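Local coordinates for protein aldehyde dehydrogenase (Listeria monocytogenes, PDB 3K9D) that probably acts as an aldehyde dehydrogenase, oxidising the aldehyde or oxo group of a donor with NAD or NADP as acceptor, at residues V71-F76 with S118-S123; P219-A224 with Y367-G372. All coordinates share one frame; numbering follows the deposited sequence.

Interaction 1 (V71-F76 with S118-S123)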
ATOM      1  N   VAL A  71     -22.249  -7.132  21.390  1.00 18.49           N
ATOM      2  CA  VAL A  71     -21.768  -8.463  21.819  1.00 21.68           C
ATOM      3  C   VAL A  71     -21.446  -9.313  20.587  1.00 11.11           C
ATOM      4  O   VAL A  71     -20.384  -9.926  20.516  1.00 18.10           O
ATOM      5  CB  VAL A  71     -22.756  -9.207  22.774  1.00 23.81           C
ATOM      6  CG1 VAL A  71     -22.301 -10.646  23.061  1.00 28.12           C
ATOM      7  CG2 VAL A  71     -22.929  -8.473  24.079  1.00 21.96           C
ATOM      8  N   ILE A  72     -22.353  -9.325  19.614  1.00 18.31           N
ATOM      9  CA  ILE A  72     -22.141  -9.986  18.314  1.00 17.93           C
ATOM     10  C   ILE A  72     -20.875  -9.464  17.586  1.00 14.85           C
ATOM     11  O   ILE A  72     -20.111 -10.248  17.008  1.00 15.38           O
ATOM     12  CB  ILE A  72     -23.415  -9.857  17.417  1.00 21.10           C
ATOM     13  CG1 ILE A  72     -24.595 -10.625  18.040  1.00 17.40           C
ATOM     14  CG2 ILE A  72     -23.179 -10.373  15.996  1.00 17.97           C
ATOM     15  CD1 ILE A  72     -25.950 -10.122  17.577  1.00 20.40           C
ATOM     16  N   LYS A  73     -20.640  -8.155  17.664  1.00 15.67           N
ATOM     17  CA  LYS A  73     -19.464  -7.531  17.024  1.00 17.75           C
ATOM     18  C   LYS A  73     -18.194  -7.972  17.716  1.00 20.59           C
ATOM     19  O   LYS A  73     -17.154  -8.153  17.079  1.00 21.83           O
ATOM     20  CB  LYS A  73     -19.569  -6.017  17.076  1.00 20.60           C
ATOM     21  CG  LYS A  73     -20.640  -5.445  16.179  1.00 21.76           C
ATOM     22  CD  LYS A  73     -21.017  -4.046  16.615  1.00 32.00           C
ATOM     23  CE  LYS A  73     -19.948  -3.056  16.252  1.00 27.39           C
ATOM     24  NZ  LYS A  73     -20.356  -1.660  16.543  1.00 25.69           N
ATOM     25  N   ASN A  74     -18.295  -8.143  19.027  1.00 17.82           N
ATOM     26  CA  ASN A  74     -17.194  -8.658  19.824  1.00 15.23           C
ATOM     27  C   ASN A  74     -16.917 -10.118  19.541  1.00 15.34           C
ATOM     28  O   ASN A  74     -15.750 -10.517  19.492  1.00 21.15           O
ATOM     29  CB  ASN A  74     -17.423  -8.385  21.304  1.00 16.86           C
ATOM     30  CG  ASN A  74     -16.984  -6.995  21.704  1.00 17.13           C
ATOM     31  OD1 ASN A  74     -16.276  -6.327  20.966  1.00 17.72           O
ATOM     32  ND2 ASN A  74     -17.378  -6.562  22.896  1.00 19.92           N
ATOM     33  N   VAL A  75     -17.990 -10.893  19.307  1.00 17.55           N
ATOM     34  CA  VAL A  75     -17.913 -12.293  18.849  1.00 13.24           C
ATOM     35  C   VAL A  75     -17.276 -12.403  17.460  1.00 13.04           C
ATOM     36  O   VAL A  75     -16.432 -13.278  17.218  1.00 15.10           O
ATOM     37  CB  VAL A  75     -19.332 -12.991  18.850  1.00 14.22           C
ATOM     38  CG1 VAL A  75     -19.317 -14.339  18.132  1.00 14.09           C
ATOM     39  CG2 VAL A  75     -19.826 -13.189  20.262  1.00 19.50           C
ATOM     40  N   PHE A  76     -17.721 -11.541  16.553  1.00 15.67           N
ATOM     41  CA  PHE A  76     -17.200 -11.495  15.197  1.00 23.21           C
ATOM     42  C   PHE A  76     -15.698 -11.200  15.211  1.00 19.50           C
ATOM     43  O   PHE A  76     -14.920 -11.976  14.677  1.00 24.57           O
ATOM     44  CB  PHE A  76     -17.963 -10.469  14.341  1.00 18.47           C
ATOM     45  CG  PHE A  76     -17.352 -10.245  12.993  1.00 23.31           C
ATOM     46  CD1 PHE A  76     -17.534 -11.171  11.976  1.00 17.70           C
ATOM     47  CD2 PHE A  76     -16.593  -9.104  12.742  1.00 25.35           C
ATOM     48  CE1 PHE A  76     -16.947 -10.977  10.737  1.00 23.20           C
ATOM     49  CE2 PHE A  76     -16.013  -8.901  11.506  1.00 29.70           C
ATOM     50  CZ  PHE A  76     -16.185  -9.838  10.504  1.00 22.79           C
ATOM     51  N   SER A 118     -14.961   5.563  17.876  1.00 16.67           N
ATOM     52  CA  SER A 118     -15.908   5.345  18.988  1.00 17.58           C
ATOM     53  C   SER A 118     -17.135   4.522  18.576  1.00 24.43           C
ATOM     54  O   SER A 118     -17.887   4.062  19.436  1.00 26.08           O
ATOM     55  CB  SER A 118     -16.363   6.673  19.604  1.00 13.77           C
ATOM     56  OG  SER A 118     -17.022   7.494  18.638  1.00 28.06           O
ATOM     57  N   THR A 119     -17.327   4.342  17.269  1.00 22.57           N
ATOM     58  CA  THR A 119     -18.488   3.629  16.729  1.00 21.77           C
ATOM     59  C   THR A 119     -18.358   2.109  16.891  1.00 25.08           C
ATOM     60  O   THR A 119     -19.306   1.446  17.314  1.00 19.85           O
ATOM     61  CB  THR A 119     -18.754   4.016  15.249  1.00 24.82           C
ATOM     62  OG1 THR A 119     -17.578   3.773  14.465  1.00 25.15           O
ATOM     63  CG2 THR A 119     -19.137   5.500  15.140  1.00 21.86           C
ATOM     64  N   ASN A 120     -17.174   1.568  16.586  1.00 23.05           N
ATOM     65  CA  ASN A 120     -16.907   0.129  16.744  1.00 15.66           C
ATOM     66  C   ASN A 120     -15.699  -0.173  17.658  1.00 24.04           C
ATOM     67  O   ASN A 120     -14.820  -0.939  17.264  1.00 23.12           O
ATOM     68  CB  ASN A 120     -16.702  -0.546  15.362  1.00 11.97           C
ATOM     69  CG  ASN A 120     -17.852  -0.288  14.372  1.00 19.86           C
ATOM     70  OD1 ASN A 120     -19.023  -0.361  14.723  1.00 26.62           O
ATOM     71  ND2 ASN A 120     -17.501  -0.037  13.107  1.00 20.53           N
ATOM     72  N   PRO A 121     -15.678   0.361  18.904  1.00 20.12           N
ATOM     73  CA  PRO A 121     -14.388   0.513  19.612  1.00 20.30           C
ATOM     74  C   PRO A 121     -13.700  -0.739  20.150  1.00 20.95           C
ATOM     75  O   PRO A 121     -12.502  -0.898  19.942  1.00 19.53           O
ATOM     76  CB  PRO A 121     -14.720   1.458  20.766  1.00 22.40           C
ATOM     77  CG  PRO A 121     -16.194   1.288  21.004  1.00 17.70           C
ATOM     78  CD  PRO A 121     -16.820   0.801  19.734  1.00 30.32           C
ATOM     79  N   THR A 122     -14.442  -1.618  20.818  1.00 19.15           N
ATOM     80  CA  THR A 122     -13.864  -2.811  21.427  1.00 20.57           C
ATOM     81  C   THR A 122     -13.624  -3.895  20.385  1.00 22.05           C
ATOM     82  O   THR A 122     -12.589  -4.561  20.411  1.00 20.37           O
ATOM     83  CB  THR A 122     -14.744  -3.357  22.588  1.00 22.96           C
ATOM     84  OG1 THR A 122     -16.048  -3.691  22.089  1.00 18.20           O
ATOM     85  CG2 THR A 122     -14.865  -2.309  23.683  1.00 21.80           C
ATOM     86  N   SER A 123     -14.575  -4.048  19.469  1.00 17.84           N
ATOM     87  CA  SER A 123     -14.481  -5.009  18.366  1.00 16.67           C
ATOM     88  C   SER A 123     -13.307  -4.696  17.415  1.00 17.90           C
ATOM     89  O   SER A 123     -12.630  -5.601  16.918  1.00 15.53           O
ATOM     90  CB  SER A 123     -15.804  -5.089  17.586  1.00 17.97           C
ATOM     91  OG  SER A 123     -16.250  -3.809  17.151  1.00 18.99           O
TER

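Interaction 2 (P219-A224 with Y367-G372)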
ATOM      1  N   PRO A 219     -15.721   6.967   3.707  1.00 22.76           N
ATOM      2  CA  PRO A 219     -17.117   7.016   4.141  1.00 27.13           C
ATOM      3  C   PRO A 219     -17.926   5.957   3.396  1.00 22.31           C
ATOM      4  O   PRO A 219     -17.752   5.785   2.186  1.00 21.58           O
ATOM      5  CB  PRO A 219     -17.571   8.419   3.731  1.00 27.68           C
ATOM      6  CG  PRO A 219     -16.313   9.196   3.484  1.00 30.91           C
ATOM      7  CD  PRO A 219     -15.331   8.188   2.977  1.00 23.09           C
ATOM      8  N   GLY A 220     -18.753   5.218   4.131  1.00 20.86           N
ATOM      9  CA  GLY A 220     -19.678   4.249   3.537  1.00 24.30           C
ATOM     10  C   GLY A 220     -21.020   4.883   3.226  1.00 26.46           C
ATOM     11  O   GLY A 220     -21.696   5.402   4.110  1.00 30.80           O
ATOM     12  N   ASN A 221     -21.425   4.834   1.971  1.00 14.79           N
ATOM     13  CA  ASN A 221     -22.664   5.498   1.565  1.00 18.27           C
ATOM     14  C   ASN A 221     -23.467   4.603   0.620  1.00 17.96           C
ATOM     15  O   ASN A 221     -24.055   5.067  -0.345  1.00 17.85           O
ATOM     16  CB  ASN A 221     -22.336   6.863   0.955  1.00 16.59           C
ATOM     17  CG  ASN A 221     -23.559   7.737   0.756  1.00 22.30           C
ATOM     18  OD1 ASN A 221     -24.534   7.671   1.516  1.00 18.10           O
ATOM     19  ND2 ASN A 221     -23.516   8.559  -0.275  1.00 19.33           N
ATOM     20  N   GLY A 222     -23.507   3.307   0.943  1.00 16.18           N
ATOM     21  CA  GLY A 222     -23.920   2.300  -0.016  1.00 19.88           C
ATOM     22  C   GLY A 222     -25.396   2.283  -0.347  1.00 21.17           C
ATOM     23  O   GLY A 222     -26.215   2.118   0.558  1.00 18.36           O
ATOM     24  N   PRO A 223     -25.743   2.474  -1.641  1.00 17.83           N
ATOM     25  CA  PRO A 223     -27.115   2.200  -2.091  1.00 19.76           C
ATOM     26  C   PRO A 223     -27.444   0.712  -2.022  1.00 20.33           C
ATOM     27  O   PRO A 223     -26.541  -0.138  -2.179  1.00 17.28           O
ATOM     28  CB  PRO A 223     -27.116   2.665  -3.562  1.00 14.69           C
ATOM     29  CG  PRO A 223     -25.919   3.559  -3.694  1.00 15.88           C
ATOM     30  CD  PRO A 223     -24.900   2.963  -2.748  1.00 15.09           C
ATOM     31  N   ALA A 224     -28.717   0.399  -1.776  1.00 17.76           N
ATOM     32  CA  ALA A 224     -29.224  -0.981  -1.896  1.00 17.08           C
ATOM     33  C   ALA A 224     -30.263  -1.021  -2.995  1.00 16.70           C
ATOM     34  O   ALA A 224     -31.373  -0.531  -2.819  1.00 17.64           O
ATOM     35  CB  ALA A 224     -29.831  -1.461  -0.589  1.00 19.42           C
ATOM     36  N   TYR A 367     -20.122   8.679  -6.498  1.00 18.47           N
ATOM     37  CA  TYR A 367     -19.076   9.637  -6.900  1.00 21.23           C
ATOM     38  C   TYR A 367     -19.081  10.921  -6.080  1.00 22.64           C
ATOM     39  O   TYR A 367     -18.026  11.504  -5.853  1.00 23.57           O
ATOM     40  CB  TYR A 367     -19.096   9.917  -8.405  1.00 19.89           C
ATOM     41  CG  TYR A 367     -18.471   8.812  -9.223  1.00 27.00           C
ATOM     42  CD1 TYR A 367     -17.206   8.313  -8.904  1.00 27.83           C
ATOM     43  CD2 TYR A 367     -19.138   8.265 -10.315  1.00 33.43           C
ATOM     44  CE1 TYR A 367     -16.627   7.289  -9.657  1.00 36.87           C
ATOM     45  CE2 TYR A 367     -18.578   7.239 -11.064  1.00 37.85           C
ATOM     46  CZ  TYR A 367     -17.320   6.761 -10.736  1.00 36.48           C
ATOM     47  OH  TYR A 367     -16.765   5.749 -11.486  1.00 36.03           O
ATOM     48  N   HIS A 368     -20.253  11.336  -5.599  1.00 17.06           N
ATOM     49  CA  HIS A 368     -20.316  12.419  -4.617  1.00 22.11           C
ATOM     50  C   HIS A 368     -19.833  11.995  -3.222  1.00 20.24           C
ATOM     51  O   HIS A 368     -19.131  12.743  -2.561  1.00 18.00           O
ATOM     52  CB  HIS A 368     -21.717  12.995  -4.518  1.00 11.48           C
ATOM     53  CG  HIS A 368     -22.116  13.814  -5.706  1.00 22.84           C
ATOM     54  ND1 HIS A 368     -22.568  13.250  -6.879  1.00 25.38           N
ATOM     55  CD2 HIS A 368     -22.162  15.154  -5.890  1.00 23.08           C
ATOM     56  CE1 HIS A 368     -22.858  14.208  -7.741  1.00 31.81           C
ATOM     57  NE2 HIS A 368     -22.625  15.373  -7.164  1.00 35.97           N
ATOM     58  N   GLU A 369     -20.237  10.807  -2.781  1.00 17.51           N
ATOM     59  CA  GLU A 369     -19.886  10.307  -1.460  1.00 23.09           C
ATOM     60  C   GLU A 369     -20.042   8.784  -1.417  1.00 24.24           C
ATOM     61  O   GLU A 369     -21.104   8.251  -1.761  1.00 15.23           O
ATOM     62  CB  GLU A 369     -20.744  10.981  -0.372  1.00 18.55           C
ATOM     63  CG  GLU A 369     -20.406  10.534   1.045  1.00 22.25           C
ATOM     64  CD  GLU A 369     -20.952  11.456   2.134  1.00 33.28           C
ATOM     65  OE1 GLU A 369     -21.041  12.684   1.913  1.00 27.12           O
ATOM     66  OE2 GLU A 369     -21.274  10.946   3.230  1.00 27.06           O
ATOM     67  N   GLY A 370     -18.981   8.094  -0.993  1.00 13.96           N
ATOM     68  CA  GLY A 370     -19.025   6.650  -0.819  1.00 20.43           C
ATOM     69  C   GLY A 370     -18.298   5.779  -1.829  1.00 17.39           C
ATOM     70  O   GLY A 370     -18.177   4.577  -1.610  1.00 19.92           O
ATOM     71  N   ALA A 371     -17.817   6.370  -2.930  1.00 19.93           N
ATOM     72  CA  ALA A 371     -16.991   5.648  -3.914  1.00 17.58           C
ATOM     73  C   ALA A 371     -15.871   4.843  -3.249  1.00 12.61           C
ATOM     74  O   ALA A 371     -15.219   5.313  -2.311  1.00 18.89           O
ATOM     75  CB  ALA A 371     -16.404   6.613  -4.949  1.00 17.16           C
ATOM     76  N   GLY A 372     -15.675   3.619  -3.709  1.00 13.46           N
ATOM     77  CA  GLY A 372     -14.675   2.757  -3.099  1.00 15.17           C
ATOM     78  C   GLY A 372     -15.141   1.895  -1.942  1.00 17.30           C
ATOM     79  O   GLY A 372     -14.489   0.916  -1.625  1.00 20.46           O
TER
HETATM   80  O   HOH W   1     -15.445   5.801   0.494  1.00 16.15           O
HETATM   81  O   HOH W   2     -20.301   3.456  -0.145  1.00  7.62           O

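Interaction 1 (V71-F76 with S118-S123)
T119 and N120 lie at the end of the reach of K73, a lysine on helix 67-85. From T119 comes a weak, long bond, K73 NZ to T119 O at 3.4 Å. N120 gives the stronger one: N120 OD1 takes K73 NZ at 2.6 Å, with the ammonium tilted 19° out of the carbonyl plane. The two side chains meet at about a right angle, and a bend in the lysine at chi3 (74°) carries its tip to the amide. At T122, on the first turn of helix 121-134, OG1 donates to N74 OD1 at 2.9 Å. This hydroxyl lies in the carbonyl plane on a lone pair, approaching the carbonyl at 108°, while N74 ND2 bonds to R51 O. S123 then fills the interval between the two polar pairs, S123 CB being 3.4 Å from K73 O and 3.6 Å from N74 OD1. K73 also forms a salt bridge with D246, so this contact between helices of the mixed-sheet part reaches the part built on the parallel sheet. One buried lysine nitrogen thus ties the loop before helix 121-134 to helix 67-85 and to the loop after helix 232-243, which probably helps keep the N120 amide in place.

Interaction 2 (P219-A224 with Y367-G372)
N221 and G370 bring their CA atoms to 4.5 Å where two chain segments meet beside neighbouring strands of a parallel alpha/beta sheet. Segment 219-224 runs into strand 223-226, while 369-372 leaves helix 355-368 on the way to strand 374-378, so the contact lies at the end of the helical arm of a beta-alpha-beta crossover. The one direct hydrogen bond between the segments runs from N221 to the backbone: ND2 donates to E369 O at 2.8 Å, nearly straight at 167°. The acceptor lies in the plane of the asparagine amide, yet the donor approaches the E369 carbonyl from above, 51° off its plane and away from the lone-pair directions. With chi1 at -169°, the amide extends from the backbone to meet this carbonyl, and ND2 has its other and stronger partner in S339 O. Two backbone oxygens from separate parts of the fold are therefore gripped by one nitrogen, which should fix the flip of the amide. The E369 chain divides its work: CG packs near N221 CB and P219 CB, whereas the carboxylate is taken up beyond the contact, OE1 in a salt bridge with R340 and OE2 by the backbone N of E341. G370 adopts a positive phi and, having no side chain, can lie close against N221, with G370 CA 3.8 Å from N221 CB. G370 CA also makes a CA-H...O contact with P219 O at 3.4 Å. P219 O accepts as well from a water 2.9 Å away, which donates in turn to A371 O. A second water completes the seam, accepting from N221 N at 2.8 Å and donating to G370 O at 2.8 Å.

Overall arrangement
From the N terminus, interaction 1 comes first: it brings helix 67-85 against the start of helix 121-134, closing a loop that holds strands 92-97 and 102-116 of the mixed sheet. Interaction 2 opens only after that loop has closed, and its own loop is far longer, 142 residues that include much of the parallel sheet. It sets the approach to strand 223-226 against the exit of helix 355-368, just before the neighbouring strand 374-378. The two neither nest nor cross. The centres of interactions 1 and 2 are about 23 Å apart. They are linked in space: D246, the salt-bridge partner of K73, lies within the loop that interaction 2 closes.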